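Local coordinates for glycosyltransferase (Streptomyces halstedii, PDB 3WAD), which belongs to the GT-B class of glycosyltransferases, whose two Rossmann-like domains face each other across a cleft, at residues 248-253 with 282-287; 316-321 with 335-340; 2-7 with 117-122; 109-114 with 133-138. All coordinates share one frame; numbering follows the deposited sequence.

Interaction 1: residues 248-253 with 282-287; sequences VCLTLG and ATFSAE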
loop_
_atom_site.group_PDB
_atom_site.type_symbol
_atom_site.label_atom_id
_atom_site.label_comp_id
_atom_site.label_asym_id
_atom_site.label_seq_id
_atom_site.Cartn_x
_atom_site.Cartn_y
_atom_site.Cartn_z
ATOM N N VAL B 248 -28.899 -3.690 -1.157
ATOM C CA VAL B 248 -28.494 -4.843 -0.373
ATOM C C VAL B 248 -27.396 -5.523 -1.162
ATOM O O VAL B 248 -27.441 -5.556 -2.388
ATOM C CB VAL B 248 -29.660 -5.831 -0.119
ATOM C CG1 VAL B 248 -29.159 -7.179 0.403
ATOM C CG2 VAL B 248 -30.662 -5.201 0.891
ATOM N N CYS B 249 -26.409 -6.059 -0.438
ATOM C CA CYS B 249 -25.271 -6.615 -1.028
ATOM C C CYS B 249 -25.383 -8.088 -0.742
ATOM O O CYS B 249 -25.522 -8.502 0.392
ATOM C CB CYS B 249 -24.017 -5.977 -0.405
ATOM S SG CYS B 249 -22.584 -6.915 -0.923
ATOM N N LEU B 250 -25.356 -8.878 -1.799
ATOM C CA LEU B 250 -25.432 -10.330 -1.753
ATOM C C LEU B 250 -24.153 -10.980 -2.282
ATOM O O LEU B 250 -23.859 -10.904 -3.466
ATOM C CB LEU B 250 -26.632 -10.798 -2.598
ATOM C CG LEU B 250 -26.834 -12.284 -2.746
ATOM C CD1 LEU B 250 -27.193 -12.926 -1.358
ATOM C CD2 LEU B 250 -27.855 -12.601 -3.898
ATOM N N THR B 251 -23.406 -11.631 -1.391
ATOM C CA THR B 251 -22.152 -12.321 -1.685
ATOM C C THR B 251 -22.235 -13.689 -1.030
ATOM O O THR B 251 -21.550 -13.933 -0.046
ATOM C CB THR B 251 -20.867 -11.581 -1.092
ATOM O OG1 THR B 251 -21.075 -11.282 0.277
ATOM C CG2 THR B 251 -20.599 -10.308 -1.739
ATOM N N LEU B 252 -23.140 -14.527 -1.543
ATOM C CA LEU B 252 -23.420 -15.891 -1.066
ATOM C C LEU B 252 -23.316 -16.907 -2.235
ATOM O O LEU B 252 -23.662 -18.092 -2.107
ATOM C CB LEU B 252 -24.815 -15.964 -0.410
ATOM C CG LEU B 252 -24.957 -16.229 1.086
ATOM C CD1 LEU B 252 -26.251 -16.954 1.245
ATOM C CD2 LEU B 252 -23.829 -17.081 1.661
ATOM N N GLY B 253 -22.836 -16.407 -3.374
ATOM C CA GLY B 253 -22.463 -17.192 -4.542
ATOM C C GLY B 253 -21.870 -18.546 -4.242
ATOM O O GLY B 253 -22.403 -19.563 -4.716
ATOM N N ALA B 282 -25.356 -8.334 -6.475
ATOM C CA ALA B 282 -25.009 -9.745 -6.196
ATOM C C ALA B 282 -23.732 -10.125 -6.918
ATOM O O ALA B 282 -23.549 -9.805 -8.071
ATOM C CB ALA B 282 -26.117 -10.657 -6.630
ATOM N N THR B 283 -22.826 -10.793 -6.224
ATOM C CA THR B 283 -21.632 -11.299 -6.846
ATOM C C THR B 283 -21.860 -12.761 -7.297
ATOM O O THR B 283 -22.235 -13.635 -6.508
ATOM C CB THR B 283 -20.354 -11.085 -5.967
ATOM O OG1 THR B 283 -20.458 -11.839 -4.759
ATOM C CG2 THR B 283 -20.200 -9.610 -5.583
ATOM N N PHE B 284 -21.656 -12.994 -8.594
ATOM C CA PHE B 284 -21.842 -14.298 -9.212
ATOM C C PHE B 284 -20.768 -14.617 -10.279
ATOM O O PHE B 284 -20.370 -13.743 -11.021
ATOM C CB PHE B 284 -23.220 -14.337 -9.909
ATOM C CG PHE B 284 -24.382 -14.423 -8.975
ATOM C CD1 PHE B 284 -24.405 -15.356 -7.963
ATOM C CD2 PHE B 284 -25.468 -13.574 -9.126
ATOM C CE1 PHE B 284 -25.532 -15.452 -7.092
ATOM C CE2 PHE B 284 -26.598 -13.648 -8.242
ATOM C CZ PHE B 284 -26.608 -14.588 -7.232
ATOM N N SER B 285 -20.343 -15.876 -10.369
ATOM C CA SER B 285 -19.605 -16.406 -11.540
ATOM C C SER B 285 -20.251 -16.056 -12.887
ATOM O O SER B 285 -21.377 -15.554 -12.951
ATOM C CB SER B 285 -19.602 -17.940 -11.504
ATOM O OG SER B 285 -19.456 -18.438 -10.191
ATOM N N ALA B 286 -19.532 -16.362 -13.968
ATOM C CA ALA B 286 -20.134 -16.513 -15.305
ATOM C C ALA B 286 -20.965 -17.816 -15.335
ATOM O O ALA B 286 -22.040 -17.882 -15.948
ATOM C CB ALA B 286 -19.042 -16.538 -16.377
ATOM N N GLU B 287 -20.430 -18.839 -14.669
ATOM C CA GLU B 287 -21.085 -20.138 -14.470
ATOM C C GLU B 287 -22.464 -20.015 -13.813
ATOM O O GLU B 287 -23.444 -20.649 -14.275
ATOM C CB GLU B 287 -20.210 -21.064 -13.584
ATOM C CG GLU B 287 -18.833 -21.452 -14.154
ATOM C CD GLU B 287 -17.834 -20.275 -14.201
ATOM O OE1 GLU B 287 -17.476 -19.821 -15.322
ATOM O OE2 GLU B 287 -17.404 -19.796 -13.116
HETATM O O HOH W 1 -23.564 -13.750 -4.134
#
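Leu-250 holds CG trans to its backbone N (chi1 176°), and from there its CD2 branch runs out over the neighbouring strand. It meets Ala-282 CB at 3.8 Å and, farther on, Phe-284 CZ at 4.1 Å. Phe-284 thus brings CZ to the same methyl, next to Ala-282 CB, and the leucine methyl reaches the phenyl ring obliquely at its outer end. On the reverse face of the sheet Thr-251 and Thr-283 have matching first torsions, OG1 lying between backbone N and carbonyl carbon in each; Thr-251 CG2 lies 3.4 Å from Thr-283 OG1. Strands 247-251 and 279-283 are parallel neighbours in the six-stranded sheet of a Rossmann-like domain, and here they are close to their C-terminal ends. Their last cross-strand bond runs from Thr-283 N to Leu-250 O, 2.9 Å long and fairly straight (159° at the hydrogen), with the donor almost in line with the C=O bond (173°). The same oxygen receives a CA-H contact from Ala-282 CA at 3.2 Å. Beyond this point direct pairing gives way to a water bridge: the water donates to Leu-250 O (2.9 Å) and to Thr-283 O (2.7 Å), and accepts from Leu-252 N (2.7 Å). Leu-250 O is thereby gripped by two hydrogen bonds, from an amide and a water. Leu-252 occupies the N-cap position of helix 253-257, Ser-285 that of helix 286-292, and Gly-253, the first residue of helix 253-257, brings CA to the Phe-284 ring obliquely.

Interaction 2: residues 316-321 with 335-340; sequences AIVHHG and PQLIVP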
loop_
_atom_site.group_PDB
_atom_site.type_symbol
_atom_site.label_atom_id
_atom_site.label_comp_id
_atom_site.label_asym_id
_atom_site.label_seq_id
_atom_site.Cartn_x
_atom_site.Cartn_y
_atom_site.Cartn_z
ATOM N N ALA B 316 -28.185 -3.751 4.001
ATOM C CA ALA B 316 -27.873 -5.094 4.515
ATOM C C ALA B 316 -26.810 -5.773 3.676
ATOM O O ALA B 316 -26.648 -5.437 2.498
ATOM C CB ALA B 316 -29.144 -5.946 4.595
ATOM N N ILE B 317 -26.098 -6.727 4.259
ATOM C CA ILE B 317 -25.230 -7.583 3.442
ATOM C C ILE B 317 -25.501 -9.002 3.877
ATOM O O ILE B 317 -25.578 -9.303 5.065
ATOM C CB ILE B 317 -23.699 -7.244 3.626
ATOM C CG1 ILE B 317 -22.813 -8.158 2.745
ATOM C CG2 ILE B 317 -23.348 -7.251 5.096
ATOM C CD1 ILE B 317 -21.451 -7.547 2.444
ATOM N N VAL B 318 -25.621 -9.859 2.891
ATOM C CA VAL B 318 -25.896 -11.294 3.073
ATOM C C VAL B 318 -24.637 -11.994 2.701
ATOM O O VAL B 318 -24.213 -11.862 1.537
ATOM C CB VAL B 318 -27.042 -11.745 2.076
ATOM C CG1 VAL B 318 -27.431 -13.200 2.302
ATOM C CG2 VAL B 318 -28.270 -10.848 2.248
ATOM N N HIS B 319 -24.044 -12.764 3.620
ATOM C CA HIS B 319 -22.746 -13.344 3.291
ATOM C C HIS B 319 -22.425 -14.577 4.171
ATOM O O HIS B 319 -23.234 -14.963 5.042
ATOM C CB HIS B 319 -21.663 -12.223 3.369
ATOM C CG HIS B 319 -21.321 -11.812 4.763
ATOM N ND1 HIS B 319 -22.141 -11.022 5.538
ATOM C CD2 HIS B 319 -20.283 -12.161 5.551
ATOM C CE1 HIS B 319 -21.584 -10.849 6.724
ATOM N NE2 HIS B 319 -20.458 -11.531 6.760
ATOM N N HIS B 320 -21.278 -15.222 3.945
ATOM C CA HIS B 320 -20.991 -16.459 4.677
ATOM C C HIS B 320 -20.273 -16.300 6.015
ATOM O O HIS B 320 -19.902 -17.334 6.657
ATOM C CB HIS B 320 -20.259 -17.435 3.811
ATOM C CG HIS B 320 -18.810 -17.136 3.695
ATOM N ND1 HIS B 320 -18.317 -16.166 2.843
ATOM C CD2 HIS B 320 -17.732 -17.668 4.339
ATOM C CE1 HIS B 320 -16.995 -16.132 2.949
ATOM N NE2 HIS B 320 -16.616 -17.034 3.848
ATOM N N GLY B 321 -20.121 -15.043 6.465
ATOM C CA GLY B 321 -19.624 -14.768 7.816
ATOM C C GLY B 321 -18.094 -14.739 8.013
ATOM O O GLY B 321 -17.617 -14.776 9.162
ATOM N N PRO B 335 -26.194 -3.975 8.886
ATOM C CA PRO B 335 -26.752 -5.248 9.344
ATOM C C PRO B 335 -26.418 -6.398 8.400
ATOM O O PRO B 335 -26.227 -6.207 7.196
ATOM C CB PRO B 335 -28.251 -5.006 9.323
ATOM C CG PRO B 335 -28.424 -3.544 9.410
ATOM C CD PRO B 335 -27.251 -2.983 8.615
ATOM N N GLN B 336 -26.379 -7.594 8.967
ATOM C CA GLN B 336 -25.894 -8.774 8.298
ATOM C C GLN B 336 -26.949 -9.881 8.256
ATOM O O GLN B 336 -27.669 -10.103 9.229
ATOM C CB GLN B 336 -24.645 -9.297 9.033
ATOM C CG GLN B 336 -23.506 -8.370 8.961
ATOM C CD GLN B 336 -22.318 -8.874 9.773
ATOM O OE1 GLN B 336 -21.665 -9.818 9.393
ATOM N NE2 GLN B 336 -22.083 -8.278 10.918
ATOM N N LEU B 337 -27.010 -10.595 7.132
ATOM C CA LEU B 337 -27.618 -11.895 7.136
ATOM C C LEU B 337 -26.498 -12.875 6.852
ATOM O O LEU B 337 -25.837 -12.789 5.814
ATOM C CB LEU B 337 -28.819 -11.934 6.143
ATOM C CG LEU B 337 -29.555 -13.163 5.622
ATOM C CD1 LEU B 337 -29.533 -14.344 6.523
ATOM C CD2 LEU B 337 -30.972 -12.807 5.006
ATOM N N ILE B 338 -26.238 -13.728 7.825
ATOM C CA ILE B 338 -25.074 -14.615 7.807
ATOM C C ILE B 338 -25.543 -16.010 7.532
ATOM O O ILE B 338 -26.419 -16.506 8.209
ATOM C CB ILE B 338 -24.248 -14.538 9.171
ATOM C CG1 ILE B 338 -23.805 -13.096 9.438
ATOM C CG2 ILE B 338 -22.963 -15.428 9.106
ATOM C CD1 ILE B 338 -23.419 -12.785 10.894
ATOM N N VAL B 339 -24.999 -16.625 6.507
ATOM C CA VAL B 339 -25.193 -18.028 6.280
ATOM C C VAL B 339 -23.819 -18.705 6.573
ATOM O O VAL B 339 -22.999 -18.844 5.665
ATOM C CB VAL B 339 -25.662 -18.315 4.824
ATOM C CG1 VAL B 339 -25.768 -19.862 4.553
ATOM C CG2 VAL B 339 -27.013 -17.683 4.558
ATOM N N PRO B 340 -23.569 -19.131 7.840
ATOM C CA PRO B 340 -22.147 -19.412 8.170
ATOM C C PRO B 340 -21.531 -20.573 7.405
ATOM O O PRO B 340 -22.130 -21.622 7.209
ATOM C CB PRO B 340 -22.143 -19.710 9.673
ATOM C CG PRO B 340 -23.495 -19.207 10.233
ATOM C CD PRO B 340 -24.435 -19.006 9.036
#
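His-319 uses both of its backbone polar atoms on the partner strand: its N donates to Leu-337 O at 2.8 Å and its O accepts from Val-339 N, also at 2.8 Å, with 167° at the hydrogen. Two residues earlier Ile-317 does the same, N to Pro-335 O at 3.0 Å and O from Leu-337 N at 2.8 Å. This alternation, one residue bonded twice and the next turned the other way, is parallel pairing, and the segment axes diverge by only 13°. The carbonyls also collect CA-H contacts, the shortest from Val-318 CA to Leu-337 O at 3.1 Å. Among the side chains the accounting is less complete. The His-319 imidazole and the Gln-336 amide are nearly coplanar, 14° apart, though the exact placing of OE1 against the ring is doubtful; His-319 NE2 and Gln-336 OE1, 3.4 Å apart, are too poorly angled for a hydrogen bond, and buried His-319 ND1 has no partner in the model. On the reverse face Val-318 CG1 rests against Leu-337 CG at 3.9 Å. The pairing closes a beta-alpha-beta unit made of strand 314-319, helix 323-332 and strand 336-338. Val-318 turns its backbone to Cys-249 in strand 247-251, helix 323-332 and helix 346-355 pack on the Gln-336 face, and helix 369-381 packs against Leu-337.

Interaction 3: residues 2-7 with 117-122; sequences RVLMTV and AHARQW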
loop_
_atom_site.group_PDB
_atom_site.type_symbol
_atom_site.label_atom_id
_atom_site.label_comp_id
_atom_site.label_asym_id
_atom_site.label_seq_id
_atom_site.Cartn_x
_atom_site.Cartn_y
_atom_site.Cartn_z
ATOM N N ARG B 2 13.476 -2.824 11.254
ATOM C CA ARG B 2 13.281 -3.737 10.156
ATOM C C ARG B 2 12.200 -4.759 10.646
ATOM O O ARG B 2 12.379 -5.371 11.740
ATOM C CB ARG B 2 14.577 -4.462 9.880
ATOM C CG ARG B 2 15.779 -3.471 9.653
ATOM C CD ARG B 2 16.511 -3.703 8.374
ATOM N NE ARG B 2 17.786 -4.396 8.469
ATOM C CZ ARG B 2 18.842 -4.237 7.633
ATOM N NH1 ARG B 2 18.845 -3.374 6.613
ATOM N NH2 ARG B 2 19.924 -4.952 7.816
ATOM N N VAL B 3 11.094 -4.884 9.882
ATOM C CA VAL B 3 10.034 -5.845 10.245
ATOM C C VAL B 3 9.945 -6.909 9.184
ATOM O O VAL B 3 9.683 -6.633 8.014
ATOM C CB VAL B 3 8.708 -5.156 10.333
ATOM C CG1 VAL B 3 7.561 -6.172 10.897
ATOM C CG2 VAL B 3 8.811 -3.890 11.159
ATOM N N LEU B 4 10.165 -8.127 9.573
ATOM C CA LEU B 4 9.976 -9.222 8.667
ATOM C C LEU B 4 8.558 -9.824 8.906
ATOM O O LEU B 4 8.296 -10.450 9.924
ATOM C CB LEU B 4 11.108 -10.249 8.845
ATOM C CG LEU B 4 11.063 -11.541 8.069
ATOM C CD1 LEU B 4 11.062 -11.220 6.527
ATOM C CD2 LEU B 4 12.176 -12.553 8.430
ATOM N N MET B 5 7.668 -9.641 7.948
ATOM C CA MET B 5 6.315 -10.228 8.021
ATOM C C MET B 5 6.236 -11.426 7.140
ATOM O O MET B 5 6.802 -11.410 6.035
ATOM C CB MET B 5 5.301 -9.226 7.551
ATOM C CG MET B 5 5.458 -7.887 8.334
ATOM S SD MET B 5 4.168 -6.665 7.946
ATOM C CE MET B 5 2.654 -7.438 8.591
ATOM N N THR B 6 5.597 -12.501 7.621
ATOM C CA THR B 6 5.595 -13.676 6.808
ATOM C C THR B 6 4.151 -14.240 6.768
ATOM O O THR B 6 3.440 -14.208 7.760
ATOM C CB THR B 6 6.664 -14.643 7.217
ATOM O OG1 THR B 6 6.662 -15.782 6.332
ATOM C CG2 THR B 6 6.492 -15.092 8.700
ATOM N N VAL B 7 3.739 -14.713 5.606
ATOM C CA VAL B 7 2.404 -15.314 5.463
ATOM C C VAL B 7 2.541 -16.415 4.404
ATOM O O VAL B 7 3.277 -16.220 3.411
ATOM C CB VAL B 7 1.317 -14.231 5.163
ATOM C CG1 VAL B 7 1.630 -13.520 3.865
ATOM C CG2 VAL B 7 -0.084 -14.857 5.033
ATOM N N ALA B 117 17.503 -18.064 6.801
ATOM C CA ALA B 117 18.600 -17.424 6.055
ATOM C C ALA B 117 18.399 -15.950 5.873
ATOM O O ALA B 117 19.335 -15.202 6.135
ATOM C CB ALA B 117 18.866 -18.097 4.716
ATOM N N HIS B 118 17.195 -15.502 5.440
ATOM C CA HIS B 118 16.860 -14.063 5.336
ATOM C C HIS B 118 16.866 -13.332 6.667
ATOM O O HIS B 118 17.260 -12.124 6.774
ATOM C CB HIS B 118 15.479 -13.850 4.663
ATOM C CG HIS B 118 15.169 -12.406 4.380
ATOM N ND1 HIS B 118 15.881 -11.679 3.457
ATOM C CD2 HIS B 118 14.232 -11.561 4.880
ATOM C CE1 HIS B 118 15.421 -10.440 3.418
ATOM N NE2 HIS B 118 14.418 -10.334 4.278
ATOM N N ALA B 119 16.327 -14.001 7.696
ATOM C CA ALA B 119 16.335 -13.342 9.030
ATOM C C ALA B 119 17.818 -13.154 9.453
ATOM O O ALA B 119 18.161 -12.087 9.923
ATOM C CB ALA B 119 15.462 -14.105 10.131
ATOM N N ARG B 120 18.668 -14.141 9.159
ATOM C CA ARG B 120 20.101 -14.083 9.593
ATOM C C ARG B 120 20.794 -12.935 8.841
ATOM O O ARG B 120 21.363 -12.015 9.475
ATOM C CB ARG B 120 20.836 -15.404 9.435
ATOM C CG ARG B 120 20.317 -16.545 10.301
ATOM C CD ARG B 120 21.411 -17.602 10.645
ATOM N NE ARG B 120 21.060 -18.977 10.259
ATOM C CZ ARG B 120 20.649 -19.981 11.065
ATOM N NH1 ARG B 120 20.437 -19.817 12.383
ATOM N NH2 ARG B 120 20.382 -21.178 10.525
ATOM N N GLN B 121 20.592 -12.891 7.523
ATOM C CA GLN B 121 21.107 -11.788 6.702
ATOM C C GLN B 121 20.566 -10.459 7.077
ATOM O O GLN B 121 21.324 -9.562 7.447
ATOM C CB GLN B 121 20.859 -12.037 5.219
ATOM C CG GLN B 121 21.825 -12.992 4.638
ATOM C CD GLN B 121 23.287 -12.796 5.203
ATOM O OE1 GLN B 121 23.888 -11.692 5.108
ATOM N NE2 GLN B 121 23.849 -13.894 5.785
ATOM N N TRP B 122 19.258 -10.295 6.978
ATOM C CA TRP B 122 18.608 -8.983 7.182
ATOM C C TRP B 122 18.561 -8.547 8.610
ATOM O O TRP B 122 18.278 -7.342 8.926
ATOM C CB TRP B 122 17.117 -9.034 6.704
ATOM C CG TRP B 122 16.501 -7.655 6.417
ATOM C CD1 TRP B 122 17.134 -6.631 5.731
ATOM C CD2 TRP B 122 15.162 -7.177 6.676
ATOM N NE1 TRP B 122 16.320 -5.586 5.583
ATOM C CE2 TRP B 122 15.093 -5.862 6.148
ATOM C CE3 TRP B 122 14.018 -7.724 7.271
ATOM C CZ2 TRP B 122 13.913 -5.066 6.205
ATOM C CZ3 TRP B 122 12.858 -6.940 7.350
ATOM C CH2 TRP B 122 12.814 -5.604 6.834
#
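Arg-2 lies across the indole of Trp-122, joining the first strand of the N-terminal Rossmann-like sheet to segment 117-122, which, at the end of helix 109-122, runs nearly antiparallel to strand 2-6 (172°, segment axes 10.4 Å apart). Bends at chi2 and chi3 fold the arginine back over the ring, and its guanidinium stacks on the indole with centres 4.0 Å apart and planes 25° from parallel. Arg-2 CD sits over the same face, 3.7 Å from the centroid of the five-membered ring of Trp-122, a CH-pi contact. Two weak bonds tie the guanidinium to the helix terminus: Arg-2 NE reaches Trp-122 O at 3.0 Å, poorly aligned at 124°, and NH2 reaches it at 3.1 Å. A positive group at a helix C-terminus is probably favourable here. The ring's far edge points into the strand, its CZ3 only 3.3 Å from Val-3 O. Leu-4, crossing His-118 obliquely, meets the imidazole at its edge; NE2 of that imidazole is hydrogen-bonded to His-32, whose ring also stacks on Trp-122. The two leucine methyls reach neighbouring helix residues, Leu-4 CD1 lying 3.6 Å from His-118 CD2 while Leu-4 CD2 turns to Ala-119 CB.

Interaction 4: residues 109-114 with 133-138; sequences STMTAD and TYAGPI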
loop_
_atom_site.group_PDB
_atom_site.type_symbol
_atom_site.label_atom_id
_atom_site.label_comp_id
_atom_site.label_asym_id
_atom_site.label_seq_id
_atom_site.Cartn_x
_atom_site.Cartn_y
_atom_site.Cartn_z
ATOM N N SER B 109 10.137 -27.091 5.108
ATOM C CA SER B 109 11.560 -27.034 5.526
ATOM C C SER B 109 12.363 -26.125 4.571
ATOM O O SER B 109 13.266 -25.403 5.034
ATOM C CB SER B 109 12.164 -28.418 5.581
ATOM O OG SER B 109 12.335 -28.867 4.279
ATOM N N THR B 110 12.000 -26.119 3.268
ATOM C CA THR B 110 12.610 -25.194 2.295
ATOM C C THR B 110 12.194 -23.742 2.590
ATOM O O THR B 110 13.048 -22.852 2.692
ATOM C CB THR B 110 12.291 -25.529 0.872
ATOM O OG1 THR B 110 12.737 -26.887 0.581
ATOM C CG2 THR B 110 13.070 -24.504 -0.069
ATOM N N MET B 111 10.890 -23.501 2.743
ATOM C CA MET B 111 10.391 -22.170 3.091
ATOM C C MET B 111 10.986 -21.671 4.382
ATOM O O MET B 111 11.380 -20.502 4.483
ATOM C CB MET B 111 8.859 -22.212 3.150
ATOM C CG MET B 111 8.215 -20.947 2.888
ATOM S SD MET B 111 7.802 -20.431 4.456
ATOM C CE MET B 111 6.551 -19.193 4.224
ATOM N N THR B 112 11.017 -22.563 5.372
ATOM C CA THR B 112 11.546 -22.256 6.671
ATOM C C THR B 112 13.068 -21.974 6.590
ATOM O O THR B 112 13.526 -20.988 7.139
ATOM C CB THR B 112 11.137 -23.359 7.689
ATOM O OG1 THR B 112 9.685 -23.465 7.733
ATOM C CG2 THR B 112 11.647 -23.069 9.111
ATOM N N ALA B 113 13.828 -22.810 5.905
ATOM C CA ALA B 113 15.283 -22.538 5.756
ATOM C C ALA B 113 15.534 -21.172 5.018
ATOM O O ALA B 113 16.306 -20.237 5.515
ATOM C CB ALA B 113 15.939 -23.747 5.102
ATOM N N ASP B 114 14.794 -20.954 3.921
ATOM C CA ASP B 114 14.880 -19.636 3.248
ATOM C C ASP B 114 14.513 -18.539 4.150
ATOM O O ASP B 114 15.157 -17.494 4.115
ATOM C CB ASP B 114 14.000 -19.492 1.980
ATOM C CG ASP B 114 14.494 -20.334 0.838
ATOM O OD1 ASP B 114 15.369 -21.206 1.094
ATOM O OD2 ASP B 114 13.986 -20.162 -0.312
ATOM N N THR B 133 1.318 -19.528 9.791
ATOM C CA THR B 133 2.592 -19.613 9.075
ATOM C C THR B 133 3.826 -19.893 10.013
ATOM O O THR B 133 4.565 -18.963 10.372
ATOM C CB THR B 133 2.809 -18.273 8.229
ATOM O OG1 THR B 133 1.665 -18.085 7.359
ATOM C CG2 THR B 133 4.066 -18.425 7.342
ATOM N N TYR B 134 4.061 -21.138 10.342
ATOM C CA TYR B 134 4.995 -21.485 11.437
ATOM C C TYR B 134 6.489 -21.424 11.089
ATOM O O TYR B 134 7.345 -21.703 11.938
ATOM C CB TYR B 134 4.618 -22.841 12.099
ATOM C CG TYR B 134 3.549 -22.638 13.172
ATOM C CD1 TYR B 134 2.171 -22.596 12.849
ATOM C CD2 TYR B 134 3.927 -22.357 14.492
ATOM C CE1 TYR B 134 1.219 -22.360 13.827
ATOM C CE2 TYR B 134 2.996 -22.139 15.461
ATOM C CZ TYR B 134 1.641 -22.133 15.131
ATOM O OH TYR B 134 0.754 -21.882 16.166
ATOM N N ALA B 135 6.830 -21.067 9.861
ATOM C CA ALA B 135 8.178 -20.565 9.635
ATOM C C ALA B 135 8.542 -19.256 10.419
ATOM O O ALA B 135 9.695 -19.076 10.885
ATOM C CB ALA B 135 8.397 -20.395 8.116
ATOM N N GLY B 136 7.549 -18.367 10.589
ATOM C CA GLY B 136 7.665 -17.092 11.314
ATOM C C GLY B 136 8.454 -17.174 12.638
ATOM O O GLY B 136 9.525 -16.502 12.790
ATOM N N PRO B 137 7.925 -17.960 13.615
ATOM C CA PRO B 137 8.584 -18.038 14.928
ATOM C C PRO B 137 9.964 -18.727 14.886
ATOM O O PRO B 137 10.767 -18.366 15.694
ATOM C CB PRO B 137 7.571 -18.828 15.808
ATOM C CG PRO B 137 6.757 -19.669 14.812
ATOM C CD PRO B 137 6.672 -18.760 13.560
ATOM N N ILE B 138 10.187 -19.736 14.038
ATOM C CA ILE B 138 11.516 -20.384 13.879
ATOM C C ILE B 138 12.572 -19.318 13.439
ATOM O O ILE B 138 13.665 -19.111 14.123
ATOM C CB ILE B 138 11.443 -21.553 12.903
ATOM C CG1 ILE B 138 10.366 -22.562 13.362
ATOM C CG2 ILE B 138 12.800 -22.274 12.699
ATOM C CD1 ILE B 138 10.638 -23.179 14.761
#
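Thr-112 of helix 109-122 faces Ala-135, by helix 135-141, two helices of the N-terminal Rossmann-like domain that come close enough here for the CA atoms of Thr-112 and Ala-135 to lie 4.8 Å apart. Such an approach fits the small side chains of these two residues at the closest point. Followed outward, Thr-112 begins with its CB, which already meets Ala-135 CB at 4.1 Å. At CB it forks. The hydroxyl lies beside the backbone N (chi1 -58°), where Thr-112 OG1 reaches 3.4 Å from Ala-135 CB; this is packing against a carbon, and the oxygen's polar partners are Asp-108 O, one turn back in the chain, and Lys-187 NZ of helix 179-188. The other branch, trans to the backbone N, brings Thr-112 CG2 to Ile-138 CG2 at 3.9 Å, one turn further along the second helix, the two side chains crossing at a slant. Van der Waals contact joins the two segments, with no hydrogen bond between them. Met-111 continues the row past Ala-135. Its chain bends at chi2, which sends the thioether across the alanine methyl, with Met-111 SD 3.7 Å from Ala-135 CB. Thr-133, whose OG1 is hydrogen-bonded to Asp-130 OD2 and to Phe-8 N, offers only its methyl to this side: Met-111 CE meets Thr-133 CG2 at 4.1 Å, the side chains at about a right angle.

In the fold
The contacts fall into two pairs on opposite sides of the chain's centre, one pair for each Rossmann-like half of the GT-B fold. Interactions 3 and 4, centres 10 Å apart, share helix 109-122; their segments alternate along the chain, and Thr-6 packs against both Met-111 and Thr-133. Interactions 1 and 2 follow later in sequence, one after the other, with centres 12 Å apart; they lie in one six-stranded parallel sheet, where strands 247-251 and 314-319 are neighbours. Between the pairs, centres are 36 to 39 Å apart and the nearest atoms at least about 17 Å, so each pair lies within its own half, without direct contact with the other.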